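PDB 4YAC: C alpha-dehydrogenase from Sphingobium sp. SYK-6, which binds NADH as a short-chain dehydrogenase/reductase and probably oxidises the alpha-carbon alcohol of lignin-derived beta-aryl ethers with NAD+. Local coordinates for residues Gln22-Ala27 and Gly49-Lys54; Gln31-Ile36 and Asn55-Pro60; His59-Asp64 and Ala72-Glu77; Val85-Asn90 and Gly136-Ile141. One frame throughout, in Å; residues are numbered along the deposited sequence.

Contact 1: residues Gln22-Ala27 and Gly49-Lys54; sequences QAKVLA and GYFSQK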
loop_
_atom_site.group_PDB
_atom_site.type_symbol
_atom_site.label_atom_id
_atom_site.label_comp_id
_atom_site.label_asym_id
_atom_site.label_seq_id
_atom_site.Cartn_x
_atom_site.Cartn_y
_atom_site.Cartn_z
ATOM N N GLN A 22 15.381 -18.020 -5.009
ATOM C CA GLN A 22 15.000 -17.640 -6.363
ATOM C C GLN A 22 16.207 -17.732 -7.292
ATOM O O GLN A 22 16.118 -18.299 -8.379
ATOM C CB GLN A 22 14.404 -16.228 -6.373
ATOM C CG GLN A 22 13.061 -16.158 -5.653
ATOM C CD GLN A 22 12.508 -14.750 -5.521
ATOM O OE1 GLN A 22 13.147 -13.773 -5.914
ATOM N NE2 GLN A 22 11.314 -14.639 -4.947
ATOM N N ALA A 23 17.338 -17.196 -6.848
ATOM C CA ALA A 23 18.567 -17.220 -7.638
ATOM C C ALA A 23 18.990 -18.644 -7.996
ATOM O O ALA A 23 19.364 -18.922 -9.141
ATOM C CB ALA A 23 19.688 -16.514 -6.884
ATOM N N LYS A 24 18.933 -19.547 -7.021
ATOM C CA LYS A 24 19.343 -20.932 -7.237
ATOM C C LYS A 24 18.515 -21.593 -8.329
ATOM O O LYS A 24 19.055 -22.228 -9.240
ATOM C CB LYS A 24 19.215 -21.742 -5.948
ATOM C CG LYS A 24 20.291 -21.470 -4.919
ATOM C CD LYS A 24 20.108 -22.371 -3.699
ATOM C CE LYS A 24 21.148 -22.096 -2.625
ATOM N NZ LYS A 24 20.942 -22.944 -1.415
ATOM N N VAL A 25 17.200 -21.450 -8.225
ATOM C CA VAL A 25 16.281 -22.067 -9.176
ATOM C C VAL A 25 16.456 -21.473 -10.567
ATOM O O VAL A 25 16.427 -22.196 -11.562
ATOM C CB VAL A 25 14.812 -21.904 -8.721
ATOM C CG1 VAL A 25 13.840 -22.371 -9.802
ATOM C CG2 VAL A 25 14.570 -22.676 -7.430
ATOM N N LEU A 26 16.642 -20.159 -10.645
ATOM C CA LEU A 26 16.790 -19.507 -11.941
ATOM C C LEU A 26 18.125 -19.877 -12.596
ATOM O O LEU A 26 18.186 -20.108 -13.806
ATOM C CB LEU A 26 16.665 -17.986 -11.790
ATOM C CG LEU A 26 15.285 -17.499 -11.330
ATOM C CD1 LEU A 26 15.322 -16.015 -10.986
ATOM C CD2 LEU A 26 14.224 -17.773 -12.384
ATOM N N ALA A 27 19.183 -19.956 -11.797
ATOM C CA ALA A 27 20.518 -20.260 -12.314
ATOM C C ALA A 27 20.679 -21.732 -12.682
ATOM O O ALA A 27 21.324 -22.070 -13.681
ATOM C CB ALA A 27 21.575 -19.866 -11.290
ATOM N N GLY A 49 29.993 -19.439 -2.778
ATOM C CA GLY A 49 30.594 -20.679 -2.322
ATOM C C GLY A 49 29.772 -21.857 -2.811
ATOM O O GLY A 49 30.311 -22.888 -3.232
ATOM N N TYR A 50 28.453 -21.692 -2.756
ATOM C CA TYR A 50 27.517 -22.687 -3.269
ATOM C C TYR A 50 27.589 -22.779 -4.794
ATOM O O TYR A 50 27.806 -23.858 -5.362
ATOM C CB TYR A 50 26.089 -22.341 -2.824
ATOM C CG TYR A 50 25.014 -23.195 -3.461
ATOM C CD1 TYR A 50 24.653 -24.416 -2.908
ATOM C CD2 TYR A 50 24.355 -22.777 -4.610
ATOM C CE1 TYR A 50 23.674 -25.198 -3.484
ATOM C CE2 TYR A 50 23.375 -23.552 -5.191
ATOM C CZ TYR A 50 23.037 -24.761 -4.624
ATOM O OH TYR A 50 22.057 -25.534 -5.196
ATOM N N PHE A 51 27.420 -21.640 -5.456
ATOM C CA PHE A 51 27.332 -21.624 -6.912
ATOM C C PHE A 51 28.635 -22.058 -7.574
ATOM O O PHE A 51 28.625 -22.493 -8.720
ATOM C CB PHE A 51 26.933 -20.235 -7.411
ATOM C CG PHE A 51 25.485 -19.906 -7.182
ATOM C CD1 PHE A 51 24.488 -20.698 -7.724
ATOM C CD2 PHE A 51 25.122 -18.803 -6.425
ATOM C CE1 PHE A 51 23.158 -20.405 -7.516
ATOM C CE2 PHE A 51 23.787 -18.501 -6.209
ATOM C CZ PHE A 51 22.804 -19.302 -6.756
ATOM N N SER A 52 29.752 -21.954 -6.859
ATOM C CA SER A 52 31.039 -22.384 -7.410
ATOM C C SER A 52 31.119 -23.904 -7.544
ATOM O O SER A 52 32.078 -24.433 -8.110
ATOM C CB SER A 52 32.199 -21.897 -6.541
ATOM O OG SER A 52 32.281 -22.647 -5.342
ATOM N N GLN A 53 30.119 -24.597 -7.002
ATOM C CA GLN A 53 30.044 -26.053 -7.069
ATOM C C GLN A 53 28.895 -26.525 -7.966
ATOM O O GLN A 53 28.499 -27.691 -7.915
ATOM C CB GLN A 53 29.880 -26.632 -5.665
ATOM C CG GLN A 53 30.975 -26.208 -4.700
ATOM C CD GLN A 53 32.354 -26.652 -5.145
ATOM O OE1 GLN A 53 32.523 -27.754 -5.657
ATOM N NE2 GLN A 53 33.347 -25.792 -4.959
ATOM N N LYS A 54 28.379 -25.614 -8.790
ATOM C CA LYS A 54 27.273 -25.906 -9.702
ATOM C C LYS A 54 27.590 -25.416 -11.113
ATOM O O LYS A 54 28.379 -24.490 -11.293
ATOM C CB LYS A 54 25.981 -25.242 -9.220
ATOM C CG LYS A 54 25.549 -25.630 -7.811
ATOM C CD LYS A 54 25.156 -27.094 -7.740
ATOM C CE LYS A 54 24.547 -27.448 -6.385
ATOM N NZ LYS A 54 24.514 -28.920 -6.166
#
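The Tyr50 ring takes CE of Lys24 over the centre of one face and has Phe51 CE1 in plane at its edge; the Phe51 ring in turn has Tyr50 CD2 above one face, offset toward its rim, and the backbone N of Lys24 at its edge. These groups join helices 17-28 and 41-51, neighbours on one side of the parallel sheet in a Rossmann fold, and illustrate how two such helices can pack through a pair of aromatic rings. Lys24 runs extended across Tyr50, its CE standing 3.7 Å from the centroid of that ring in a CH-pi contact. The ammonium follows over the same face: Lys24 NZ is 4.2 Å from the Tyr50 centroid and 13° off the ring normal, a cation-pi pair. Tyr50 has CG anti to its own N (chi1 172°), which carries the ring to the lysine, while its OH is hydrogen-bonded to Glu28 farther along the first helix. Replacement of Tyr50 by an alanine would probably leave the Lys24 chain without its aromatic face and Glu28 without the hydroxyl. Deeper in, the Phe51 ring spans one turn of helix 17-28, with Ala23 CB 4.2 Å from Phe51 CZ and Ala27 CB 4.1 Å from Phe51 CE1. Lys24 adds its own chain to this ring, with Lys24 CG 3.8 Å from Phe51 CZ.

Contact 2: residues Gln31-Ile36 and Asn55-Pro60; sequences QMKVVI and NVAVHP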
loop_
_atom_site.group_PDB
_atom_site.type_symbol
_atom_site.label_atom_id
_atom_site.label_comp_id
_atom_site.label_asym_id
_atom_site.label_seq_id
_atom_site.Cartn_x
_atom_site.Cartn_y
_atom_site.Cartn_z
ATOM N N GLN A 31 18.435 -22.257 -16.013
ATOM C CA GLN A 31 19.679 -21.979 -16.725
ATOM C C GLN A 31 19.773 -20.523 -17.185
ATOM O O GLN A 31 20.279 -20.239 -18.270
ATOM C CB GLN A 31 19.825 -22.920 -17.925
ATOM C CG GLN A 31 19.850 -24.389 -17.546
ATOM C CD GLN A 31 19.999 -25.297 -18.752
ATOM O OE1 GLN A 31 19.011 -25.740 -19.337
ATOM N NE2 GLN A 31 21.240 -25.575 -19.133
ATOM N N MET A 32 19.280 -19.602 -16.364
ATOM C CA MET A 32 19.456 -18.183 -16.637
ATOM C C MET A 32 20.841 -17.738 -16.197
ATOM O O MET A 32 21.474 -18.382 -15.354
ATOM C CB MET A 32 18.396 -17.346 -15.916
ATOM C CG MET A 32 16.973 -17.715 -16.266
ATOM S SD MET A 32 15.781 -16.502 -15.675
ATOM C CE MET A 32 16.112 -15.137 -16.788
ATOM N N LYS A 33 21.313 -16.641 -16.781
ATOM C CA LYS A 33 22.480 -15.942 -16.267
ATOM C C LYS A 33 21.982 -15.028 -15.167
ATOM O O LYS A 33 21.196 -14.119 -15.428
ATOM C CB LYS A 33 23.183 -15.148 -17.363
ATOM C CG LYS A 33 23.638 -16.001 -18.546
ATOM C CD LYS A 33 24.130 -15.137 -19.691
ATOM C CE LYS A 33 24.555 -15.984 -20.884
ATOM N NZ LYS A 33 25.001 -15.145 -22.033
ATOM N N VAL A 34 22.419 -15.279 -13.937
ATOM C CA VAL A 34 21.856 -14.592 -12.783
ATOM C C VAL A 34 22.848 -13.669 -12.095
ATOM O O VAL A 34 23.944 -14.085 -11.722
ATOM C CB VAL A 34 21.340 -15.597 -11.742
ATOM C CG1 VAL A 34 20.696 -14.857 -10.559
ATOM C CG2 VAL A 34 20.346 -16.556 -12.375
ATOM N N VAL A 35 22.444 -12.413 -11.925
ATOM C CA VAL A 35 23.168 -11.478 -11.078
ATOM C C VAL A 35 22.493 -11.449 -9.718
ATOM O O VAL A 35 21.300 -11.171 -9.637
ATOM C CB VAL A 35 23.194 -10.053 -11.671
ATOM C CG1 VAL A 35 23.936 -9.091 -10.743
ATOM C CG2 VAL A 35 23.837 -10.063 -13.055
ATOM N N ILE A 36 23.238 -11.752 -8.658
ATOM C CA ILE A 36 22.703 -11.609 -7.308
ATOM C C ILE A 36 23.250 -10.319 -6.726
ATOM O O ILE A 36 24.460 -10.096 -6.714
ATOM C CB ILE A 36 23.035 -12.818 -6.396
ATOM C CG1 ILE A 36 24.535 -13.144 -6.388
ATOM C CG2 ILE A 36 22.242 -14.031 -6.856
ATOM C CD1 ILE A 36 24.914 -14.229 -5.392
ATOM N N ASN A 55 26.949 -26.014 -12.110
ATOM C CA ASN A 55 27.143 -25.584 -13.489
ATOM C C ASN A 55 26.247 -24.395 -13.824
ATOM O O ASN A 55 25.226 -24.531 -14.504
ATOM C CB ASN A 55 26.878 -26.738 -14.449
ATOM C CG ASN A 55 27.539 -26.532 -15.799
ATOM O OD1 ASN A 55 28.729 -26.221 -15.880
ATOM N ND2 ASN A 55 26.769 -26.690 -16.865
ATOM N N VAL A 56 26.643 -23.224 -13.337
ATOM C CA VAL A 56 25.834 -22.028 -13.450
ATOM C C VAL A 56 26.655 -20.841 -13.916
ATOM O O VAL A 56 27.887 -20.853 -13.851
ATOM C CB VAL A 56 25.187 -21.670 -12.100
ATOM C CG1 VAL A 56 24.285 -22.797 -11.636
ATOM C CG2 VAL A 56 26.264 -21.380 -11.061
ATOM N N ALA A 57 25.946 -19.820 -14.384
ATOM C CA ALA A 57 26.525 -18.514 -14.630
ATOM C C ALA A 57 25.911 -17.554 -13.626
ATOM O O ALA A 57 24.779 -17.110 -13.806
ATOM C CB ALA A 57 26.258 -18.051 -16.048
ATOM N N VAL A 58 26.659 -17.260 -12.567
ATOM C CA VAL A 58 26.209 -16.330 -11.540
ATOM C C VAL A 58 27.274 -15.272 -11.274
ATOM O O VAL A 58 28.456 -15.590 -11.108
ATOM C CB VAL A 58 25.869 -17.057 -10.218
ATOM C CG1 VAL A 58 25.446 -16.065 -9.132
ATOM C CG2 VAL A 58 24.770 -18.081 -10.448
ATOM N N HIS A 59 26.834 -14.019 -11.238
ATOM C CA HIS A 59 27.708 -12.884 -10.989
ATOM C C HIS A 59 27.222 -12.110 -9.763
ATOM O O HIS A 59 26.101 -11.618 -9.761
ATOM C CB HIS A 59 27.752 -11.947 -12.191
ATOM C CG HIS A 59 28.605 -10.740 -11.966
ATOM N ND1 HIS A 59 29.982 -10.793 -11.970
ATOM C CD2 HIS A 59 28.278 -9.455 -11.687
ATOM C CE1 HIS A 59 30.467 -9.588 -11.726
ATOM N NE2 HIS A 59 29.454 -8.758 -11.553
ATOM N N PRO A 60 28.063 -11.997 -8.722
ATOM C CA PRO A 60 27.691 -11.221 -7.535
ATOM C C PRO A 60 27.997 -9.737 -7.697
ATOM O O PRO A 60 28.981 -9.384 -8.348
ATOM C CB PRO A 60 28.563 -11.835 -6.445
ATOM C CG PRO A 60 29.810 -12.200 -7.167
ATOM C CD PRO A 60 29.386 -12.629 -8.558
HETATM O O HOH W 1 23.123 -20.392 -14.929
#
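Ala57, Ile36 and His59 carry the largest shares of the surface buried where strand 57-62 lies parallel to strand 33-38, the two strands of a beta-alpha-beta unit whose helix is 41-51. Ala57 contributes a backbone acceptor and its CB: its O receives Val34 N at 3.0 Å, nearly along the C=O axis, and its CB lies beside Lys33 CG on the same side of the sheet. His59 grips the partner strand with both its N-H and its C=O. Its N donates to Val34 O at 2.9 Å, in the carbonyl plane, and its O accepts from Ile36 N at 3.1 Å by a more bent bond, with Ile36 N tilted 31° from the His59 carbonyl plane. The His59 ring has Val35 CG1 at its edge, and its NE2 is taken by Glu77. Ile36 works on the other side, which is covered by helices 17-28 and 41-51. Set between its backbone N and carbonyl carbon (chi1 52°), Ile36 CG1 lies 4.1 Å from Val58 CG1 and 4.2 Å from Pro60 CB. Pro60 has no N-H to give, but its N points away from strand 33-38, so this ladder loses nothing. Before the strands pair, a water replaces the direct bond, giving a hydrogen to Met32 O at 2.6 Å and accepting from Ala57 N at 2.9 Å.

Contact 3: residues His59-Asp64 and Ala72-Glu77; sequences HPVRLD and AAAVDE. With NAI (1,4-dihydronicotinamide adenine dinucleotide), chain B.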
loop_
_atom_site.group_PDB
_atom_site.type_symbol
_atom_site.label_atom_id
_atom_site.label_comp_id
_atom_site.label_asym_id
_atom_site.label_seq_id
_atom_site.Cartn_x
_atom_site.Cartn_y
_atom_site.Cartn_z
ATOM N N HIS A 59 26.834 -14.019 -11.238
ATOM C CA HIS A 59 27.708 -12.884 -10.989
ATOM C C HIS A 59 27.222 -12.110 -9.763
ATOM O O HIS A 59 26.101 -11.618 -9.761
ATOM C CB HIS A 59 27.752 -11.947 -12.191
ATOM C CG HIS A 59 28.605 -10.740 -11.966
ATOM N ND1 HIS A 59 29.982 -10.793 -11.970
ATOM C CD2 HIS A 59 28.278 -9.455 -11.687
ATOM C CE1 HIS A 59 30.467 -9.588 -11.726
ATOM N NE2 HIS A 59 29.454 -8.758 -11.553
ATOM N N PRO A 60 28.063 -11.997 -8.722
ATOM C CA PRO A 60 27.691 -11.221 -7.535
ATOM C C PRO A 60 27.997 -9.737 -7.697
ATOM O O PRO A 60 28.981 -9.384 -8.348
ATOM C CB PRO A 60 28.563 -11.835 -6.445
ATOM C CG PRO A 60 29.810 -12.200 -7.167
ATOM C CD PRO A 60 29.386 -12.629 -8.558
ATOM N N VAL A 61 27.157 -8.883 -7.119
ATOM C CA VAL A 61 27.460 -7.463 -7.035
ATOM C C VAL A 61 26.991 -6.941 -5.690
ATOM O O VAL A 61 25.834 -7.131 -5.314
ATOM C CB VAL A 61 26.802 -6.657 -8.177
ATOM C CG1 VAL A 61 25.282 -6.833 -8.191
ATOM C CG2 VAL A 61 27.178 -5.182 -8.075
ATOM N N ARG A 62 27.885 -6.294 -4.950
ATOM C CA ARG A 62 27.487 -5.727 -3.669
ATOM C C ARG A 62 26.796 -4.394 -3.905
ATOM O O ARG A 62 27.384 -3.468 -4.469
ATOM C CB ARG A 62 28.675 -5.547 -2.728
ATOM C CG ARG A 62 28.240 -5.389 -1.280
ATOM C CD ARG A 62 29.304 -4.722 -0.430
ATOM N NE ARG A 62 29.416 -3.296 -0.714
ATOM C CZ ARG A 62 28.546 -2.379 -0.302
ATOM N NH1 ARG A 62 27.483 -2.734 0.410
ATOM N NH2 ARG A 62 28.733 -1.102 -0.607
ATOM N N LEU A 63 25.545 -4.309 -3.464
ATOM C CA LEU A 63 24.688 -3.166 -3.750
ATOM C C LEU A 63 23.726 -2.883 -2.608
ATOM O O LEU A 63 23.034 -3.784 -2.138
ATOM C CB LEU A 63 23.887 -3.416 -5.033
ATOM C CG LEU A 63 22.754 -2.429 -5.328
ATOM C CD1 LEU A 63 23.303 -1.036 -5.593
ATOM C CD2 LEU A 63 21.915 -2.913 -6.497
ATOM N N ASP A 64 23.702 -1.624 -2.174
ATOM C CA ASP A 64 22.646 -1.088 -1.322
ATOM C C ASP A 64 21.541 -0.561 -2.235
ATOM O O ASP A 64 21.733 0.423 -2.943
ATOM C CB ASP A 64 23.191 0.024 -0.415
ATOM C CG ASP A 64 22.146 0.577 0.547
ATOM O OD1 ASP A 64 20.951 0.239 0.417
ATOM O OD2 ASP A 64 22.527 1.374 1.431
ATOM N N ALA A 72 22.110 2.012 -10.523
ATOM C CA ALA A 72 22.324 2.189 -11.952
ATOM C C ALA A 72 23.662 1.587 -12.368
ATOM O O ALA A 72 23.770 0.962 -13.426
ATOM C CB ALA A 72 22.270 3.648 -12.315
ATOM N N ALA A 73 24.676 1.776 -11.531
ATOM C CA ALA A 73 26.002 1.235 -11.813
ATOM C C ALA A 73 25.976 -0.289 -11.797
ATOM O O ALA A 73 26.633 -0.936 -12.615
ATOM C CB ALA A 73 27.014 1.760 -10.806
ATOM N N ALA A 74 25.209 -0.857 -10.870
ATOM C CA ALA A 74 25.123 -2.307 -10.726
ATOM C C ALA A 74 24.421 -2.938 -11.921
ATOM O O ALA A 74 24.790 -4.024 -12.363
ATOM C CB ALA A 74 24.399 -2.674 -9.441
ATOM N N VAL A 75 23.408 -2.260 -12.445
ATOM C CA VAL A 75 22.711 -2.762 -13.619
ATOM C C VAL A 75 23.600 -2.606 -14.855
ATOM O O VAL A 75 23.608 -3.476 -15.724
ATOM C CB VAL A 75 21.360 -2.052 -13.822
ATOM C CG1 VAL A 75 20.725 -2.457 -15.137
ATOM C CG2 VAL A 75 20.421 -2.392 -12.678
ATOM N N ASP A 76 24.352 -1.510 -14.936
ATOM C CA ASP A 76 25.355 -1.363 -15.994
ATOM C C ASP A 76 26.298 -2.556 -15.990
ATOM O O ASP A 76 26.592 -3.142 -17.033
ATOM C CB ASP A 76 26.176 -0.091 -15.809
ATOM C CG ASP A 76 25.447 1.159 -16.241
ATOM O OD1 ASP A 76 24.254 1.093 -16.611
ATOM O OD2 ASP A 76 26.093 2.221 -16.199
ATOM N N GLU A 77 26.778 -2.891 -14.795
ATOM C CA GLU A 77 27.692 -4.008 -14.601
ATOM C C GLU A 77 27.069 -5.311 -15.092
ATOM O O GLU A 77 27.725 -6.110 -15.768
ATOM C CB GLU A 77 28.081 -4.118 -13.125
ATOM C CG GLU A 77 29.150 -5.159 -12.839
ATOM C CD GLU A 77 29.565 -5.187 -11.378
ATOM O OE1 GLU A 77 29.862 -4.112 -10.817
ATOM O OE2 GLU A 77 29.591 -6.287 -10.792
HETATM P PA NAI B . 17.160 -12.662 4.729
HETATM O O1A NAI B . 17.829 -11.967 5.889
HETATM O O2A NAI B . 17.452 -14.171 4.807
HETATM O O5B NAI B . 17.710 -12.085 3.373
HETATM C C5B NAI B . 17.623 -10.719 3.126
HETATM C C4B NAI B . 18.721 -10.311 2.237
HETATM O O4B NAI B . 18.430 -8.961 1.742
HETATM C C3B NAI B . 19.992 -10.258 2.948
HETATM O O3B NAI B . 21.015 -10.909 2.205
HETATM C C2B NAI B . 20.281 -8.856 3.116
HETATM O O2B NAI B . 21.699 -8.612 3.184
HETATM C C1B NAI B . 19.678 -8.229 1.959
HETATM N N9A NAI B . 19.445 -6.821 2.126
HETATM C C8A NAI B . 18.897 -6.168 3.189
HETATM N N7A NAI B . 18.867 -4.845 2.958
HETATM C C5A NAI B . 19.398 -4.600 1.719
HETATM C C6A NAI B . 19.637 -3.478 0.933
HETATM N N6A NAI B . 19.307 -2.161 1.379
HETATM N N1A NAI B . 20.207 -3.625 -0.296
HETATM C C2A NAI B . 20.550 -4.837 -0.772
HETATM N N3A NAI B . 20.331 -5.947 -0.046
HETATM C C4A NAI B . 19.770 -5.863 1.187
HETATM O O3 NAI B . 15.635 -12.407 4.764
HETATM P PN NAI B . 14.583 -13.445 4.143
HETATM O O1N NAI B . 14.641 -14.749 4.924
HETATM O O2N NAI B . 13.111 -12.819 4.239
HETATM O O5D NAI B . 14.924 -13.719 2.657
#
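Ala74 is the small residue that lets helix 68-81 settle on strand 57-62, the outermost strand of this Rossmann sheet within the chain, on the side that helices 17-28 and 41-51 leave to others. The helix runs nearly antiparallel to the strand, at 165°. Ala74 CB touches both apolar residues opposite it, Leu63 CD2 at 3.9 Å and Val61 CG2 at 4.0 Å. The next two residues serve other neighbours: Val75 turns away to pack on helix 105-133, and Asp76 forms a salt bridge with Arg129 of that same helix. One turn beyond Ala74, Glu77 comes back to the strand, its chain extended and CG anti to the backbone N (chi1 -174°). Its OE2 receives His59 NE2 at 2.6 Å in an almost straight bond, through the lone pair that faces away from OE1. The carboxylate stands 76° from the imidazole plane and slides past Val61, whose CG2 is 3.8 Å from Glu77 OE2. A leucine in place of Glu77 would probably strip His59 NE2 of its acceptor and leave the ring freer to turn. Where the strand has ended, the chain reaches the cofactor's adenine: Leu63 O approaches NAI C2A at 3.0 Å, and Asp64 OD1, also bonded to Thr66, accepts from NAI N6A at 3.1 Å.

Contact 4: residues Val85-Asn90 and Gly136-Ile141; sequences VDLLCN and GGHILI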
loop_
_atom_site.group_PDB
_atom_site.type_symbol
_atom_site.label_atom_id
_atom_site.label_comp_id
_atom_site.label_asym_id
_atom_site.label_seq_id
_atom_site.Cartn_x
_atom_site.Cartn_y
_atom_site.Cartn_z
ATOM N N VAL A 85 19.065 -6.895 -18.729
ATOM C CA VAL A 85 18.238 -7.649 -17.799
ATOM C C VAL A 85 16.912 -8.023 -18.444
ATOM O O VAL A 85 16.198 -7.162 -18.966
ATOM C CB VAL A 85 17.972 -6.851 -16.508
ATOM C CG1 VAL A 85 17.067 -7.640 -15.564
ATOM C CG2 VAL A 85 19.282 -6.510 -15.823
ATOM N N ASP A 86 16.589 -9.312 -18.402
ATOM C CA ASP A 86 15.321 -9.808 -18.922
ATOM C C ASP A 86 14.300 -9.957 -17.796
ATOM O O ASP A 86 13.118 -9.684 -17.985
ATOM C CB ASP A 86 15.513 -11.149 -19.624
ATOM C CG ASP A 86 16.365 -11.037 -20.875
ATOM O OD1 ASP A 86 15.892 -10.431 -21.861
ATOM O OD2 ASP A 86 17.498 -11.566 -20.874
ATOM N N LEU A 87 14.775 -10.407 -16.639
ATOM C CA LEU A 87 13.925 -10.656 -15.479
ATOM C C LEU A 87 14.478 -9.917 -14.274
ATOM O O LEU A 87 15.619 -10.138 -13.878
ATOM C CB LEU A 87 13.838 -12.158 -15.189
ATOM C CG LEU A 87 13.172 -12.603 -13.878
ATOM C CD1 LEU A 87 11.724 -12.154 -13.821
ATOM C CD2 LEU A 87 13.264 -14.116 -13.745
ATOM N N LEU A 88 13.670 -9.029 -13.704
ATOM C CA LEU A 88 14.035 -8.324 -12.482
ATOM C C LEU A 88 13.235 -8.883 -11.313
ATOM O O LEU A 88 12.004 -8.887 -11.348
ATOM C CB LEU A 88 13.785 -6.823 -12.625
ATOM C CG LEU A 88 13.946 -6.002 -11.340
ATOM C CD1 LEU A 88 15.391 -6.014 -10.872
ATOM C CD2 LEU A 88 13.452 -4.577 -11.542
ATOM N N CYS A 89 13.939 -9.354 -10.286
ATOM C CA CYS A 89 13.301 -9.910 -9.100
ATOM C C CYS A 89 13.562 -8.980 -7.926
ATOM O O CYS A 89 14.646 -8.997 -7.340
ATOM C CB CYS A 89 13.819 -11.320 -8.792
ATOM S SG CYS A 89 13.513 -12.535 -10.088
ATOM N N ASN A 90 12.571 -8.155 -7.606
ATOM C CA ASN A 90 12.653 -7.255 -6.463
ATOM C C ASN A 90 12.231 -7.996 -5.202
ATOM O O ASN A 90 11.054 -7.994 -4.845
ATOM C CB ASN A 90 11.767 -6.026 -6.673
ATOM C CG ASN A 90 12.052 -5.305 -7.975
ATOM O OD1 ASN A 90 12.990 -4.516 -8.072
ATOM N ND2 ASN A 90 11.225 -5.557 -8.980
ATOM N N GLY A 136 10.782 -6.989 -24.711
ATOM C CA GLY A 136 9.976 -7.452 -23.600
ATOM C C GLY A 136 10.809 -7.666 -22.353
ATOM O O GLY A 136 11.945 -7.201 -22.257
ATOM N N GLY A 137 10.238 -8.382 -21.394
ATOM C CA GLY A 137 10.889 -8.600 -20.119
ATOM C C GLY A 137 9.891 -9.075 -19.085
ATOM O O GLY A 137 8.745 -9.391 -19.406
ATOM N N HIS A 138 10.334 -9.132 -17.837
ATOM C CA HIS A 138 9.460 -9.534 -16.751
ATOM C C HIS A 138 9.909 -8.899 -15.450
ATOM O O HIS A 138 11.106 -8.761 -15.198
ATOM C CB HIS A 138 9.441 -11.053 -16.623
ATOM C CG HIS A 138 8.258 -11.578 -15.871
ATOM N ND1 HIS A 138 7.101 -11.990 -16.500
ATOM C CD2 HIS A 138 8.049 -11.747 -14.546
ATOM C CE1 HIS A 138 6.233 -12.396 -15.591
ATOM N NE2 HIS A 138 6.782 -12.261 -14.398
ATOM N N ILE A 139 8.939 -8.498 -14.635
ATOM C CA ILE A 139 9.219 -7.877 -13.350
ATOM C C ILE A 139 8.497 -8.631 -12.244
ATOM O O ILE A 139 7.276 -8.766 -12.265
ATOM C CB ILE A 139 8.792 -6.396 -13.330
ATOM C CG1 ILE A 139 9.551 -5.613 -14.405
ATOM C CG2 ILE A 139 9.064 -5.774 -11.962
ATOM C CD1 ILE A 139 8.963 -4.252 -14.706
ATOM N N LEU A 140 9.273 -9.128 -11.288
ATOM C CA LEU A 140 8.738 -9.761 -10.090
ATOM C C LEU A 140 8.922 -8.833 -8.914
ATOM O O LEU A 140 10.001 -8.273 -8.716
ATOM C CB LEU A 140 9.431 -11.097 -9.805
ATOM C CG LEU A 140 9.176 -11.737 -8.430
ATOM C CD1 LEU A 140 7.765 -12.301 -8.334
ATOM C CD2 LEU A 140 10.215 -12.810 -8.130
ATOM N N ILE A 141 7.852 -8.670 -8.146
ATOM C CA ILE A 141 7.909 -7.994 -6.863
ATOM C C ILE A 141 7.510 -9.007 -5.805
ATOM O O ILE A 141 6.449 -9.631 -5.900
ATOM C CB ILE A 141 6.988 -6.757 -6.817
ATOM C CG1 ILE A 141 7.589 -5.634 -7.661
ATOM C CG2 ILE A 141 6.801 -6.265 -5.376
ATOM C CD1 ILE A 141 6.639 -4.475 -7.920
#
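Leu140 O is held twice by Asn90, whose backbone N approaches at 2.8 Å and whose ND2 approaches the same Leu140 O at 3.0 Å, from opposite faces of the carbonyl plane. The amide can fold back like this because Asn90 CG lies anti to the carbonyl carbon (chi1 -54°), which also sets ND2 against Ile139 CG2. Other rungs of the parallel ladder are simpler: Leu140 N reaches Leu88 O at 2.7 Å, nearly straight, and Leu88 N reaches His138 O at 3.0 Å. The first, His138 N to Asp86 O at 2.8 Å, is more bent, and there a side chain on Gly137 would press on Asp86 O. On one side of the strands Cys89 SG meets Leu140 CD2 at 3.8 Å, and Leu87 lies alongside His138, pointing the same way, with Leu87 CD1 3.8 Å from His138 CD2. Outside this shell, Ser183 bonds His138 NE2, while Asp86 forms a salt bridge with Arg133 and accepts from Val8 N. Helix 17-28 covers the Leu87 and Cys89 side; helix 105-133 covers Leu88 and Asn90. Asn90 holds the first place of a sequence resembling the Asn-Asn-Ala-Gly motif, which in classical short-chain dehydrogenases steadies the central sheet, and the two strands are neighbours at the middle of that seven-stranded parallel Rossmann sheet.

In the fold
From the N terminus, contact 1 closes the first loop, from helix 17-28 to helix 41-51. Contact 2 opens inside that loop and ends beyond it, so the two cross; they also touch directly, Ala23 packing on Ile36 and Val56 on Phe51, which binds the helix pair to the sheet edge. Contact 3 starts where contact 2 ends, sharing His59 and Pro60, and closes a short loop that brings helix 68-81 onto the sheet's other side. Contact 4 follows in series with a much longer loop enclosing helix 105-133. Although separate in sequence, it meets contact 1 where Gln22 and Leu26 rest on Cys89, joining the sheet's centre to helix 17-28.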